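Local coordinates for LPS-assembly lipoprotein (Caulobacter crescentus, PDB 4KWY) that probably takes part in lipopolysaccharide assembly at the outer membrane, as a lipoprotein of the LptE family, at residues E28-A33 against Y44-S49. Sequence-based numbering, arbitrary orientation.
Sequences EQLDDA and YKLYLS
The backbone of Leu-46 is hydrogen-bonded to both Glu-14 and Val-16 of the parallel strand 13-17, and on that pinned backbone its side chain faces Leu-30 of the helix. No hydrogen bond runs between 28-33 and 44-49 themselves; the contact is made wholly of leucine methyl groups. Leu-30 supplies a single methyl, CD1, to all of it. This atom lies 3.8 Å from CD2 of Leu-48 and 3.9 Å from CD1 of the same residue, so it sits against both prongs of the isopropyl fork, the two side chains meeting tip to tip. A third methyl, CD2 of Leu-46, approaches Leu-30 CD1 at 4.0 Å. The two strand leucines reach this same methyl with different first torsions: CG of Leu-46 lies opposite its own nitrogen (chi1 177°), that of Leu-48 opposite its carbonyl carbon (chi1 -55°). Here helix 21-34 packs on strand 44-50, the second strand of a beta-alpha-beta unit that starts with strand 13-17. The alternation of the strand sends Leu-46 and Leu-48 to the helix side, while Lys-45 and Tyr-47 leave from the other face. The patch is small, 101 Å² summed over both sides; the nearest CA atoms across it, those of Leu-30 and Leu-46, are 9.8 Å apart. Neighbouring elements add to the packing: Leu-30 also touches Ala-123 and Ile-126 of the long helix 104-135, and Thr-15 of strand 13-17 contacts both Leu-30 and Leu-48. Trp-76 and Leu-78, from the antiparallel strand 67-80, lie against Leu-46.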
ATOM      1  N   GLU A  28       2.788  -4.465  -4.717  1.00 51.25           N
ATOM      2  CA  GLU A  28       3.908  -5.375  -4.478  1.00 53.26           C
ATOM      3  C   GLU A  28       3.980  -5.701  -2.992  1.00 55.98           C
ATOM      4  O   GLU A  28       4.068  -6.876  -2.643  1.00 59.33           O
ATOM      5  CB  GLU A  28       5.220  -4.724  -4.960  1.00 56.09           C
ATOM      6  CG  GLU A  28       6.352  -5.693  -5.261  1.00 75.10           C
ATOM      7  CD  GLU A  28       7.683  -5.061  -5.639  1.00110.70           C
ATOM      8  OE1 GLU A  28       8.090  -4.069  -4.989  1.00116.27           O
ATOM      9  OE2 GLU A  28       8.344  -5.598  -6.558  1.00106.04           O
ATOM     10  N   GLN A  29       3.864  -4.676  -2.121  1.00 46.38           N
ATOM     11  CA  GLN A  29       3.891  -4.825  -0.669  1.00 44.12           C
ATOM     12  C   GLN A  29       2.686  -5.579  -0.153  1.00 45.97           C
ATOM     13  O   GLN A  29       2.833  -6.369   0.771  1.00 46.87           O
ATOM     14  CB  GLN A  29       3.978  -3.451   0.020  1.00 44.18           C
ATOM     15  CG  GLN A  29       5.393  -2.865   0.108  1.00 52.65           C
ATOM     16  CD  GLN A  29       6.364  -3.812   0.759  1.00 67.82           C
ATOM     17  OE1 GLN A  29       6.147  -4.297   1.869  1.00 57.58           O
ATOM     18  NE2 GLN A  29       7.389  -4.193   0.026  1.00 72.22           N
ATOM     19  N   LEU A  30       1.497  -5.309  -0.709  1.00 42.58           N
ATOM     20  CA  LEU A  30       0.257  -5.968  -0.313  1.00 43.87           C
ATOM     21  C   LEU A  30       0.243  -7.428  -0.796  1.00 53.76           C
ATOM     22  O   LEU A  30      -0.181  -8.282  -0.036  1.00 53.35           O
ATOM     23  CB  LEU A  30      -0.973  -5.206  -0.835  1.00 42.42           C
ATOM     24  CG  LEU A  30      -1.459  -4.038   0.013  1.00 44.52           C
ATOM     25  CD1 LEU A  30      -2.384  -3.171  -0.763  1.00 44.87           C
ATOM     26  CD2 LEU A  30      -2.191  -4.514   1.250  1.00 43.14           C
ATOM     27  N   ASP A  31       0.751  -7.729  -2.020  1.00 55.36           N
ATOM     28  CA  ASP A  31       0.829  -9.120  -2.527  1.00 59.57           C
ATOM     29  C   ASP A  31       1.702  -9.967  -1.599  1.00 68.72           C
ATOM     30  O   ASP A  31       1.422 -11.147  -1.406  1.00 71.79           O
ATOM     31  CB  ASP A  31       1.354  -9.189  -3.980  1.00 62.32           C
ATOM     32  CG  ASP A  31       0.333  -8.859  -5.064  1.00 72.30           C
ATOM     33  OD1 ASP A  31      -0.890  -8.969  -4.788  1.00 72.28           O
ATOM     34  OD2 ASP A  31       0.757  -8.530  -6.204  1.00 78.13           O
ATOM     35  N   ASP A  32       2.716  -9.336  -0.982  1.00 65.68           N
ATOM     36  CA  ASP A  32       3.624  -9.943  -0.006  1.00 67.16           C
ATOM     37  C   ASP A  32       2.932 -10.135   1.351  1.00 69.05           C
ATOM     38  O   ASP A  32       2.907 -11.253   1.866  1.00 72.67           O
ATOM     39  CB  ASP A  32       4.874  -9.063   0.156  1.00 68.83           C
ATOM     40  CG  ASP A  32       6.057  -9.438  -0.717  1.00 85.08           C
ATOM     41  OD1 ASP A  32       5.833  -9.940  -1.849  1.00 86.41           O
ATOM     42  OD2 ASP A  32       7.207  -9.183  -0.293  1.00 96.58           O
ATOM     43  N   ALA A  33       2.375  -9.050   1.917  1.00 60.51           N
ATOM     44  CA  ALA A  33       1.658  -9.034   3.192  1.00 59.91           C
ATOM     45  C   ALA A  33       0.397  -9.943   3.171  1.00 67.92           C
ATOM     46  O   ALA A  33       0.130 -10.639   4.150  1.00 70.09           O
ATOM     47  CB  ALA A  33       1.274  -7.602   3.546  1.00 57.69           C
ATOM     48  N   TYR A  44     -11.800 -11.676  -3.813  1.00 44.52           N
ATOM     49  CA  TYR A  44     -11.941 -10.232  -3.718  1.00 42.56           C
ATOM     50  C   TYR A  44     -10.981  -9.517  -4.621  1.00 46.45           C
ATOM     51  O   TYR A  44      -9.858  -9.990  -4.843  1.00 47.11           O
ATOM     52  CB  TYR A  44     -11.690  -9.727  -2.277  1.00 43.59           C
ATOM     53  CG  TYR A  44     -12.604 -10.320  -1.237  1.00 46.60           C
ATOM     54  CD1 TYR A  44     -13.912  -9.861  -1.085  1.00 49.54           C
ATOM     55  CD2 TYR A  44     -12.168 -11.344  -0.402  1.00 48.91           C
ATOM     56  CE1 TYR A  44     -14.770 -10.419  -0.137  1.00 51.42           C
ATOM     57  CE2 TYR A  44     -13.013 -11.907   0.553  1.00 52.51           C
ATOM     58  CZ  TYR A  44     -14.313 -11.441   0.681  1.00 61.21           C
ATOM     59  OH  TYR A  44     -15.156 -12.017   1.600  1.00 69.10           O
ATOM     60  N   LYS A  45     -11.400  -8.322  -5.087  1.00 42.04           N
ATOM     61  CA  LYS A  45     -10.558  -7.422  -5.872  1.00 39.70           C
ATOM     62  C   LYS A  45     -10.319  -6.185  -5.040  1.00 41.55           C
ATOM     63  O   LYS A  45     -11.268  -5.519  -4.636  1.00 41.97           O
ATOM     64  CB  LYS A  45     -11.162  -7.092  -7.241  1.00 42.20           C
ATOM     65  CG  LYS A  45     -11.247  -8.291  -8.184  1.00 61.38           C
ATOM     66  CD  LYS A  45      -9.955  -8.528  -8.964  1.00 77.65           C
ATOM     67  CE  LYS A  45     -10.080  -9.710  -9.897  1.00 93.37           C
ATOM     68  NZ  LYS A  45      -9.497  -9.428 -11.237  1.00100.81           N
ATOM     69  N   LEU A  46      -9.064  -5.932  -4.686  1.00 37.14           N
ATOM     70  CA  LEU A  46      -8.734  -4.751  -3.913  1.00 35.16           C
ATOM     71  C   LEU A  46      -8.192  -3.689  -4.860  1.00 38.39           C
ATOM     72  O   LEU A  46      -7.092  -3.847  -5.391  1.00 37.87           O
ATOM     73  CB  LEU A  46      -7.741  -5.064  -2.764  1.00 34.18           C
ATOM     74  CG  LEU A  46      -7.267  -3.862  -1.939  1.00 36.69           C
ATOM     75  CD1 LEU A  46      -8.411  -3.202  -1.218  1.00 36.70           C
ATOM     76  CD2 LEU A  46      -6.190  -4.266  -0.958  1.00 38.95           C
ATOM     77  N   TYR A  47      -8.959  -2.596  -5.040  1.00 34.93           N
ATOM     78  CA  TYR A  47      -8.596  -1.467  -5.907  1.00 33.13           C
ATOM     79  C   TYR A  47      -7.911  -0.382  -5.137  1.00 38.44           C
ATOM     80  O   TYR A  47      -8.508   0.176  -4.219  1.00 39.26           O
ATOM     81  CB  TYR A  47      -9.833  -0.895  -6.579  1.00 31.67           C
ATOM     82  CG  TYR A  47     -10.157  -1.623  -7.835  1.00 30.96           C
ATOM     83  CD1 TYR A  47     -10.999  -2.730  -7.821  1.00 33.21           C
ATOM     84  CD2 TYR A  47      -9.666  -1.187  -9.063  1.00 30.69           C
ATOM     85  CE1 TYR A  47     -11.376  -3.361  -9.003  1.00 32.91           C
ATOM     86  CE2 TYR A  47     -10.005  -1.832 -10.244  1.00 31.47           C
ATOM     87  CZ  TYR A  47     -10.855  -2.925 -10.209  1.00 34.69           C
ATOM     88  OH  TYR A  47     -11.158  -3.569 -11.384  1.00 31.44           O
ATOM     89  N   LEU A  48      -6.685  -0.043  -5.539  1.00 35.57           N
ATOM     90  CA  LEU A  48      -5.919   0.986  -4.858  1.00 35.68           C
ATOM     91  C   LEU A  48      -5.907   2.275  -5.644  1.00 40.33           C
ATOM     92  O   LEU A  48      -5.621   2.237  -6.833  1.00 41.04           O
ATOM     93  CB  LEU A  48      -4.477   0.517  -4.653  1.00 35.02           C
ATOM     94  CG  LEU A  48      -4.236  -0.791  -3.948  1.00 37.69           C
ATOM     95  CD1 LEU A  48      -2.769  -1.106  -4.012  1.00 37.96           C
ATOM     96  CD2 LEU A  48      -4.688  -0.727  -2.495  1.00 36.50           C
ATOM     97  N   SER A  49      -6.206   3.416  -4.985  1.00 37.08           N
ATOM     98  CA  SER A  49      -6.130   4.739  -5.627  1.00 38.18           C
ATOM     99  C   SER A  49      -5.121   5.583  -4.876  1.00 41.07           C
ATOM    100  O   SER A  49      -5.436   6.233  -3.874  1.00 40.77           O
ATOM    101  CB  SER A  49      -7.487   5.427  -5.702  1.00 40.79           C
ATOM    102  OG  SER A  49      -8.352   4.615  -6.463  1.00 55.42           O
TER